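Long-range contacts in pyridine nucleotide-disulfide oxidoreductase-like protein (Myceliophthora thermophila, PDB 5MQ6), which inserts one oxygen atom beside a ketone carbonyl to give esters or lactones, acting as an FAD-dependent Baeyer-Villiger monooxygenase especially active on polycyclic ketones: residues Pro229-Ile234 and Leu472-Gly477; Tyr478-Ile483 and Pro598-Ser603; Pro235-Phe240 and Asp453-Ser458. All coordinates share one frame; numbering follows the deposited sequence.

How the interactions relate
From the N terminus, the chain first passes through Pro229-Ile234 and, without a break, Pro235-Phe240. Interaction 3 joins the latter to Asp453-Ser458 and closes a loop of 212 residues. Interaction 1 brings Leu472-Gly477 back to Pro229-Ile234, and its longer loop encloses that of interaction 3; the two contacts touch through Ile-234 on Ala-454 and Leu-472 on Leu-237 and Phe-240. Interaction 2 begins at the next residue, Tyr-478, and follows in series, reaching forward to Pro598-Ser603. Together they tie the end of parallel-sheet strand 471-474 to strand 230-232, the small antiparallel sheet that begins with strand 454-456 and the late loop over NADPH, which interactions 1 and 2 both touch.

Interaction 1: Pro229-Ile234 and Leu472-Gly477. With NDP (NADPH dihydro-nicotinamide-adenine-dinucleotide phosphate), chain C.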
# COMPACT_ATOMS: atom_id res chain seq x y z
N PRO A 229 4.21 7.14 -7.94
CA PRO A 229 4.82 8.22 -7.13
C PRO A 229 4.17 9.54 -7.49
O PRO A 229 4.04 9.82 -8.68
CB PRO A 229 6.28 8.22 -7.57
CG PRO A 229 6.51 6.92 -8.18
CD PRO A 229 5.22 6.48 -8.77
N GLN A 230 3.79 10.36 -6.48
CA GLN A 230 3.29 11.70 -6.73
C GLN A 230 4.24 12.74 -6.25
O GLN A 230 5.20 12.45 -5.50
CB GLN A 230 1.94 11.93 -6.04
CG GLN A 230 1.96 11.66 -4.51
CD GLN A 230 0.64 11.98 -3.83
OE1 GLN A 230 -0.45 11.85 -4.41
NE2 GLN A 230 0.74 12.37 -2.56
N VAL A 231 3.97 13.95 -6.70
CA VAL A 231 4.63 15.18 -6.21
C VAL A 231 3.58 16.25 -6.01
O VAL A 231 2.54 16.28 -6.71
CB VAL A 231 5.72 15.72 -7.14
CG1 VAL A 231 6.79 14.67 -7.27
CG2 VAL A 231 5.14 16.10 -8.50
N PRO A 232 3.86 17.12 -5.05
CA PRO A 232 2.94 18.24 -4.83
C PRO A 232 3.09 19.25 -5.95
O PRO A 232 4.17 19.34 -6.54
CB PRO A 232 3.43 18.83 -3.52
CG PRO A 232 4.85 18.37 -3.38
CD PRO A 232 5.11 17.23 -4.27
N LYS A 233 2.02 19.99 -6.23
CA LYS A 233 2.04 21.05 -7.24
C LYS A 233 2.77 22.24 -6.61
O LYS A 233 2.12 23.21 -6.25
CB LYS A 233 0.63 21.52 -7.60
CG LYS A 233 -0.34 20.47 -8.07
CD LYS A 233 -0.26 20.25 -9.55
CE LYS A 233 -1.26 19.15 -9.89
NZ LYS A 233 -2.72 19.45 -9.63
N ILE A 234 4.08 22.17 -6.46
CA ILE A 234 4.80 23.31 -5.88
C ILE A 234 5.17 24.28 -7.02
O ILE A 234 6.02 23.94 -7.84
CB ILE A 234 6.09 22.88 -5.17
CG1 ILE A 234 5.76 22.02 -3.90
CG2 ILE A 234 6.97 24.11 -4.80
CD1 ILE A 234 7.00 21.35 -3.29
N LEU A 472 17.81 17.70 -4.62
CA LEU A 472 16.47 17.63 -4.02
C LEU A 472 15.88 16.23 -4.10
O LEU A 472 15.78 15.61 -5.18
CB LEU A 472 15.54 18.61 -4.70
CG LEU A 472 14.07 18.66 -4.20
CD1 LEU A 472 13.89 19.18 -2.79
CD2 LEU A 472 13.21 19.49 -5.11
N VAL A 473 15.46 15.72 -2.95
CA VAL A 473 14.82 14.40 -2.81
C VAL A 473 13.35 14.57 -2.49
O VAL A 473 13.02 15.30 -1.60
CB VAL A 473 15.45 13.60 -1.64
CG1 VAL A 473 14.92 12.18 -1.59
CG2 VAL A 473 16.96 13.55 -1.78
N LEU A 474 12.50 13.90 -3.26
CA LEU A 474 11.06 13.99 -3.17
C LEU A 474 10.59 12.68 -2.52
O LEU A 474 10.66 11.59 -3.09
CB LEU A 474 10.40 14.21 -4.53
CG LEU A 474 10.80 15.47 -5.32
CD1 LEU A 474 10.00 15.60 -6.63
CD2 LEU A 474 10.68 16.76 -4.52
N SER A 475 10.20 12.81 -1.27
CA SER A 475 9.68 11.73 -0.47
C SER A 475 8.23 12.13 -0.18
O SER A 475 7.79 12.20 0.99
CB SER A 475 10.53 11.65 0.78
OG SER A 475 9.88 10.92 1.70
N THR A 476 7.52 12.41 -1.28
CA THR A 476 6.20 12.98 -1.24
C THR A 476 5.12 11.91 -1.53
O THR A 476 3.92 12.22 -1.66
CB THR A 476 6.13 14.16 -2.19
OG1 THR A 476 6.86 13.82 -3.37
CG2 THR A 476 6.83 15.36 -1.53
N GLY A 477 5.52 10.66 -1.59
CA GLY A 477 4.55 9.63 -1.48
C GLY A 477 3.99 9.26 -2.85
O GLY A 477 4.64 9.53 -3.86
PA NDP C . 3.66 9.64 2.43
O1A NDP C . 2.50 10.01 1.44
O2A NDP C . 3.44 8.84 3.69
O5B NDP C . 4.45 11.00 2.74
C5B NDP C . 4.57 12.06 1.81
C4B NDP C . 5.12 13.20 2.63
O4B NDP C . 5.27 14.39 1.80
C3B NDP C . 4.18 13.55 3.80
O3B NDP C . 4.96 13.66 5.01
C2B NDP C . 3.58 14.84 3.30
O2B NDP C . 3.07 15.71 4.35
C1B NDP C . 4.72 15.45 2.51
N9A NDP C . 4.22 16.50 1.62
C8A NDP C . 3.22 16.43 0.69
N7A NDP C . 3.03 17.62 0.08
C5A NDP C . 3.94 18.43 0.66
C6A NDP C . 4.27 19.85 0.52
N6A NDP C . 3.58 20.56 -0.36
N1A NDP C . 5.26 20.34 1.29
C2A NDP C . 5.96 19.60 2.21
N3A NDP C . 5.72 18.30 2.43
C4A NDP C . 4.73 17.71 1.68
O3 NDP C . 4.79 8.82 1.65
PN NDP C . 5.97 7.81 2.19
O1N NDP C . 6.75 7.41 0.90
O2N NDP C . 6.78 8.43 3.31
O5D NDP C . 5.18 6.53 2.78
C5D NDP C . 4.17 5.89 1.94
C4D NDP C . 3.77 4.52 2.48
O4D NDP C . 4.86 3.58 2.31
C3D NDP C . 3.65 4.58 4.00
O3D NDP C . 2.53 5.37 4.55
C2D NDP C . 3.82 3.10 4.39
O2D NDP C . 2.60 2.33 4.12
C1D NDP C . 5.02 2.73 3.51
P2B NDP C . 1.52 15.57 4.81
O1X NDP C . 0.73 15.50 3.49
O2X NDP C . 1.12 16.84 5.53
O3X NDP C . 1.45 14.38 5.78
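Gln-230, at the start of strand 230-232, meets Gly-477 just beyond strand 471-474, and the touching runs of backbone lie 109° apart, joined by a hydrogen bond of 2.9 Å from Gln-230 N to Gly-477 O. Thr-476 adds a second grip with its hydroxyl: OG1 donates to Gln-230 O at 3.0 Å, tilted 19° out of the carbonyl plane. A threonine suits this place because its two branches do different work. While OG1 takes the polar partner, CG2 lies beside the backbone N and packs 3.7 Å from Pro-232 CD. The Gln-230 chain, extended beyond CG, makes a weak hydrogen bond from NE2 to Thr-476 O. Strand 471-474 belongs to the five-stranded parallel sheet of the Rossmann-type NADPH-binding domain, and the turn leaving it, Ser-475 to Gly-477, touches NADPH; strand 230-232 pairs instead with strand 42-44. Gly-477 CA lies 3.2 Å from the bridging O3 of NADPH. A side chain there would collide with phosphate oxygen O1A and with the preceding carbonyl, which explains the glycine. Pro-232 offers its ring carbon CB to the adenine amine N6A at 3.6 Å. His-246 NE2 makes weak hydrogen bonds to both Gln-230 O and Gly-477 O. On the apolar side, Val-231 CG1 presses on Leu-474 CD1 at 3.4 Å, tighter than usual for two methyl groups.

Interaction 2: Tyr478-Ile483 and Pro598-Ser603; sequences YVTPSI and PGYITS. With NDP (NADPH dihydro-nicotinamide-adenine-dinucleotide phosphate), chain C.
The Tyr-600 ring is approached obliquely by Pro-481, where Pro-481 CD lies 3.9 Å from Tyr-600 CD1, and at its edge, in plane, by the ribose hydroxyl O3D of NADPH, which shares a hydrogen bond of 2.6 Å with Tyr-600 OH. The Tyr-478 ring likewise turns an edge to the cofactor, with CE1 3.6 Å from phosphate oxygen O1N; it also touches FAD, and its hydroxyl bonds to Asn-125. Two loops thus meet over the dinucleotide, and the first is shaped by an ST turn at Thr-480 that coincides with a type I beta turn from Thr-480 to Ile-483.

Thr-480 OG1 is the hub. Pointing away from its own backbone N (chi1 179°), it accepts from Ser-482 N at 3.2 Å and donates to Tyr-600 O at 2.9 Å. The second bond is well bent: the donor sits at a C=O···O angle of 116° and is tilted out of the carbonyl plane. Thr-480 OG1 also lies 3.4 Å from Tyr-600 CB. A valine here would probably leave Tyr-600 O without this donor and Ser-482 N without its acceptor, freeing the two loops to shift against each other. Proline suits the next position, since its phi near -60° is what a beta turn asks there and its ring supplies a rigid apolar surface, meeting the tyrosine obliquely. Lys-425, which also binds NADPH, bonds to Pro-598 O. Farther along, Ser-603 OG rests 3.3 Å from Ser-482 CB.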
# COMPACT_ATOMS: atom_id res chain seq x y z
N TYR A 478 2.82 8.62 -2.83
CA TYR A 478 2.19 7.92 -3.97
C TYR A 478 0.76 8.32 -4.05
O TYR A 478 0.16 8.66 -3.05
CB TYR A 478 2.19 6.39 -3.77
CG TYR A 478 3.55 5.87 -3.45
CD1 TYR A 478 4.09 6.06 -2.17
CD2 TYR A 478 4.36 5.24 -4.45
CE1 TYR A 478 5.40 5.61 -1.87
CE2 TYR A 478 5.67 4.77 -4.14
CZ TYR A 478 6.20 4.97 -2.84
OH TYR A 478 7.47 4.52 -2.48
N VAL A 479 0.15 8.17 -5.22
CA VAL A 479 -1.32 8.34 -5.32
C VAL A 479 -2.01 7.48 -4.22
O VAL A 479 -1.66 6.30 -4.01
CB VAL A 479 -1.89 7.98 -6.71
CG1 VAL A 479 -3.43 8.06 -6.75
CG2 VAL A 479 -1.30 8.91 -7.77
N THR A 480 -2.95 8.12 -3.51
CA THR A 480 -3.63 7.44 -2.44
C THR A 480 -4.22 6.03 -2.84
O THR A 480 -4.70 5.83 -3.96
CB THR A 480 -4.72 8.33 -1.80
OG1 THR A 480 -5.36 7.59 -0.79
CG2 THR A 480 -5.79 8.78 -2.78
N PRO A 481 -4.17 5.06 -1.89
CA PRO A 481 -4.83 3.77 -2.12
C PRO A 481 -6.32 3.91 -2.40
O PRO A 481 -6.90 3.03 -3.09
CB PRO A 481 -4.59 3.04 -0.79
CG PRO A 481 -3.20 3.52 -0.38
CD PRO A 481 -3.32 5.00 -0.65
N SER A 482 -6.91 5.00 -1.88
CA SER A 482 -8.37 5.30 -1.99
C SER A 482 -8.80 5.86 -3.33
O SER A 482 -9.96 6.14 -3.55
CB SER A 482 -8.81 6.27 -0.88
OG SER A 482 -8.87 5.56 0.35
N ILE A 483 -7.86 6.10 -4.21
CA ILE A 483 -8.13 6.87 -5.41
C ILE A 483 -9.40 6.37 -6.18
O ILE A 483 -9.69 5.12 -6.29
CB ILE A 483 -6.81 6.99 -6.26
CG1 ILE A 483 -6.93 8.07 -7.34
CG2 ILE A 483 -6.32 5.64 -6.80
CD1 ILE A 483 -6.98 9.49 -6.78
N PRO A 598 -5.67 15.79 7.38
CA PRO A 598 -5.63 15.25 6.01
C PRO A 598 -4.43 14.32 5.82
O PRO A 598 -3.40 14.42 6.51
CB PRO A 598 -5.58 16.49 5.10
CG PRO A 598 -5.34 17.68 5.99
CD PRO A 598 -5.49 17.27 7.43
N GLY A 599 -4.60 13.38 4.90
CA GLY A 599 -3.59 12.37 4.60
C GLY A 599 -4.22 11.43 3.61
O GLY A 599 -5.42 11.59 3.29
N TYR A 600 -3.47 10.44 3.13
CA TYR A 600 -4.08 9.53 2.15
C TYR A 600 -5.37 8.78 2.69
O TYR A 600 -6.28 8.46 1.86
CB TYR A 600 -3.03 8.63 1.45
CG TYR A 600 -2.22 7.68 2.29
CD1 TYR A 600 -2.81 6.56 2.88
CD2 TYR A 600 -0.83 7.85 2.43
CE1 TYR A 600 -2.08 5.65 3.63
CE2 TYR A 600 -0.08 6.94 3.18
CZ TYR A 600 -0.72 5.85 3.77
OH TYR A 600 -0.03 4.93 4.47
N ILE A 601 -5.49 8.58 4.02
CA ILE A 601 -6.68 7.87 4.63
C ILE A 601 -8.02 8.73 4.69
O ILE A 601 -9.12 8.19 4.84
CB ILE A 601 -6.36 6.99 5.93
CG1 ILE A 601 -7.20 7.36 7.17
CG2 ILE A 601 -4.86 6.85 6.26
CD1 ILE A 601 -6.98 8.74 7.73
N THR A 602 -7.91 10.05 4.57
CA THR A 602 -9.09 10.91 4.32
C THR A 602 -9.13 11.41 2.86
O THR A 602 -10.03 12.21 2.52
CB THR A 602 -9.20 12.13 5.29
OG1 THR A 602 -8.11 13.07 5.10
CG2 THR A 602 -9.25 11.65 6.73
N SER A 603 -8.21 10.93 2.01
CA SER A 603 -8.04 11.45 0.62
C SER A 603 -7.91 12.99 0.63
O SER A 603 -8.69 13.74 -0.01
CB SER A 603 -9.17 10.94 -0.31
OG SER A 603 -9.11 9.53 -0.41
PA NDP C . 3.66 9.64 2.43
O1A NDP C . 2.50 10.01 1.44
O2A NDP C . 3.44 8.84 3.69
O5B NDP C . 4.45 11.00 2.74
C5B NDP C . 4.57 12.06 1.81
C4B NDP C . 5.12 13.20 2.63
O4B NDP C . 5.27 14.39 1.80
C3B NDP C . 4.18 13.55 3.80
O3B NDP C . 4.96 13.66 5.01
C2B NDP C . 3.58 14.84 3.30
O2B NDP C . 3.07 15.71 4.35
C1B NDP C . 4.72 15.45 2.51
N9A NDP C . 4.22 16.50 1.62
C8A NDP C . 3.22 16.43 0.69
N7A NDP C . 3.03 17.62 0.08
C5A NDP C . 3.94 18.43 0.66
C6A NDP C . 4.27 19.85 0.52
N6A NDP C . 3.58 20.56 -0.36
N1A NDP C . 5.26 20.34 1.29
C2A NDP C . 5.96 19.60 2.21
N3A NDP C . 5.72 18.30 2.43
C4A NDP C . 4.73 17.71 1.68
O3 NDP C . 4.79 8.82 1.65
PN NDP C . 5.97 7.81 2.19
O1N NDP C . 6.75 7.41 0.90
O2N NDP C . 6.78 8.43 3.31
O5D NDP C . 5.18 6.53 2.78
C5D NDP C . 4.17 5.89 1.94
C4D NDP C . 3.77 4.52 2.48
O4D NDP C . 4.86 3.58 2.31
C3D NDP C . 3.65 4.58 4.00
O3D NDP C . 2.53 5.37 4.55
C2D NDP C . 3.82 3.10 4.39
O2D NDP C . 2.60 2.33 4.12
C1D NDP C . 5.02 2.73 3.51
P2B NDP C . 1.52 15.57 4.81
O1X NDP C . 0.73 15.50 3.49
O2X NDP C . 1.12 16.84 5.53
O3X NDP C . 1.45 14.38 5.78

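Interaction 3: Pro235-Phe240 and Asp453-Ser458; sequences PGLETF and DAANPS
Ala-455 N donates to Pro-235 O at 2.8 Å, the hydrogen bond between the segments, and it arrives nearly along the C=O axis. Beside it, Gly-236 O is gripped twice from within its own segment, by Thr-239 N and by Thr-239 OG1, the hydroxyl lying in the carbonyl plane at 2.7 Å. This fastens the short 3-10 turn 237-239. Threonine suits its place, for OG1 also touches Asn-456 CA and Pro-457 CD, both at 3.4 Å. Asp-453 and Ala-454 form a classic beta bulge opposite Val-461, and Asp-453 OD1 makes a salt bridge to Lys-450.

Weaker C-H···O contacts continue the seam: Phe-240 CA lies 3.4 Å from Asn-456 O, and Pro-457 CA lies 3.5 Å from Thr-239 O. The Phe-240 ring, swung out with CG anti to its backbone N (chi1 176°), turns its edge to Ser-458 O.

Apolar contact is slight. Leu-237 CD1 reaches Ala-455 CB at 4.0 Å, while Leu-237 and Phe-240 also pack on Leu-472 of the parallel sheet.

The join thus rests mainly on backbone atoms, which suits Ala-455 and Gly-236: besides the latter's positive phi (79°), a CB there would meet Ala-455 O and would probably hold the loop farther off.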
# COMPACT_ATOMS: atom_id res chain seq x y z
N PRO A 235 4.59 25.50 -7.03
CA PRO A 235 4.89 26.46 -8.13
C PRO A 235 6.37 26.57 -8.43
O PRO A 235 7.18 26.77 -7.52
CB PRO A 235 4.37 27.77 -7.56
CG PRO A 235 3.19 27.33 -6.83
CD PRO A 235 3.65 26.11 -6.09
N GLY A 236 6.72 26.39 -9.70
CA GLY A 236 8.09 26.57 -10.14
C GLY A 236 9.01 25.44 -9.83
O GLY A 236 10.23 25.59 -9.94
N LEU A 237 8.47 24.29 -9.44
CA LEU A 237 9.33 23.12 -9.10
C LEU A 237 10.11 22.60 -10.32
O LEU A 237 11.28 22.18 -10.23
CB LEU A 237 8.50 21.99 -8.46
CG LEU A 237 9.26 20.81 -7.83
CD1 LEU A 237 10.26 21.22 -6.72
CD2 LEU A 237 8.27 19.74 -7.32
N GLU A 238 9.45 22.63 -11.46
CA GLU A 238 10.05 22.31 -12.75
C GLU A 238 11.41 22.99 -12.96
O GLU A 238 12.30 22.40 -13.55
CB GLU A 238 9.08 22.71 -13.83
CG GLU A 238 8.61 24.17 -13.71
CD GLU A 238 7.10 24.32 -13.76
OE1 GLU A 238 6.51 23.73 -14.70
OE2 GLU A 238 6.50 25.04 -12.90
N THR A 239 11.56 24.20 -12.41
CA THR A 239 12.70 25.13 -12.64
C THR A 239 13.93 24.89 -11.76
O THR A 239 15.04 25.35 -12.11
CB THR A 239 12.32 26.61 -12.39
OG1 THR A 239 12.34 26.89 -10.99
CG2 THR A 239 10.96 26.95 -12.92
N PHE A 240 13.76 24.24 -10.61
CA PHE A 240 14.93 23.90 -9.78
C PHE A 240 16.00 23.26 -10.65
O PHE A 240 15.74 22.32 -11.38
CB PHE A 240 14.56 22.93 -8.63
CG PHE A 240 15.74 22.50 -7.83
CD1 PHE A 240 16.34 23.39 -6.92
CD2 PHE A 240 16.31 21.22 -7.98
CE1 PHE A 240 17.48 23.01 -6.19
CE2 PHE A 240 17.44 20.83 -7.24
CZ PHE A 240 18.03 21.74 -6.34
N ASP A 453 6.22 26.51 -0.29
CA ASP A 453 5.52 27.60 -0.96
C ASP A 453 5.72 27.61 -2.46
O ASP A 453 4.78 27.79 -3.25
CB ASP A 453 6.01 28.92 -0.38
CG ASP A 453 5.32 29.28 0.95
OD1 ASP A 453 4.14 28.84 1.13
OD2 ASP A 453 5.96 30.03 1.77
N ALA A 454 6.97 27.47 -2.85
CA ALA A 454 7.36 27.62 -4.21
C ALA A 454 8.75 27.05 -4.34
O ALA A 454 9.40 26.74 -3.32
CB ALA A 454 7.34 29.11 -4.59
N ALA A 455 9.20 26.90 -5.57
CA ALA A 455 10.60 26.61 -5.84
C ALA A 455 11.13 27.57 -6.84
O ALA A 455 10.36 28.24 -7.53
CB ALA A 455 10.77 25.21 -6.40
N ASN A 456 12.44 27.59 -6.93
CA ASN A 456 13.12 28.33 -7.96
C ASN A 456 14.44 27.64 -8.30
O ASN A 456 14.81 26.62 -7.70
CB ASN A 456 13.25 29.81 -7.61
CG ASN A 456 13.97 30.08 -6.31
OD1 ASN A 456 15.08 29.62 -6.06
ND2 ASN A 456 13.36 30.92 -5.52
N PRO A 457 15.17 28.18 -9.25
CA PRO A 457 16.37 27.52 -9.72
C PRO A 457 17.36 27.07 -8.72
O PRO A 457 17.97 26.06 -8.96
CB PRO A 457 16.97 28.55 -10.65
CG PRO A 457 15.76 29.09 -11.30
CD PRO A 457 14.70 29.15 -10.25
N SER A 458 17.56 27.80 -7.64
CA SER A 458 18.54 27.40 -6.65
C SER A 458 17.93 26.66 -5.46
O SER A 458 18.65 25.99 -4.73
CB SER A 458 19.38 28.61 -6.18
OG SER A 458 18.68 29.47 -5.28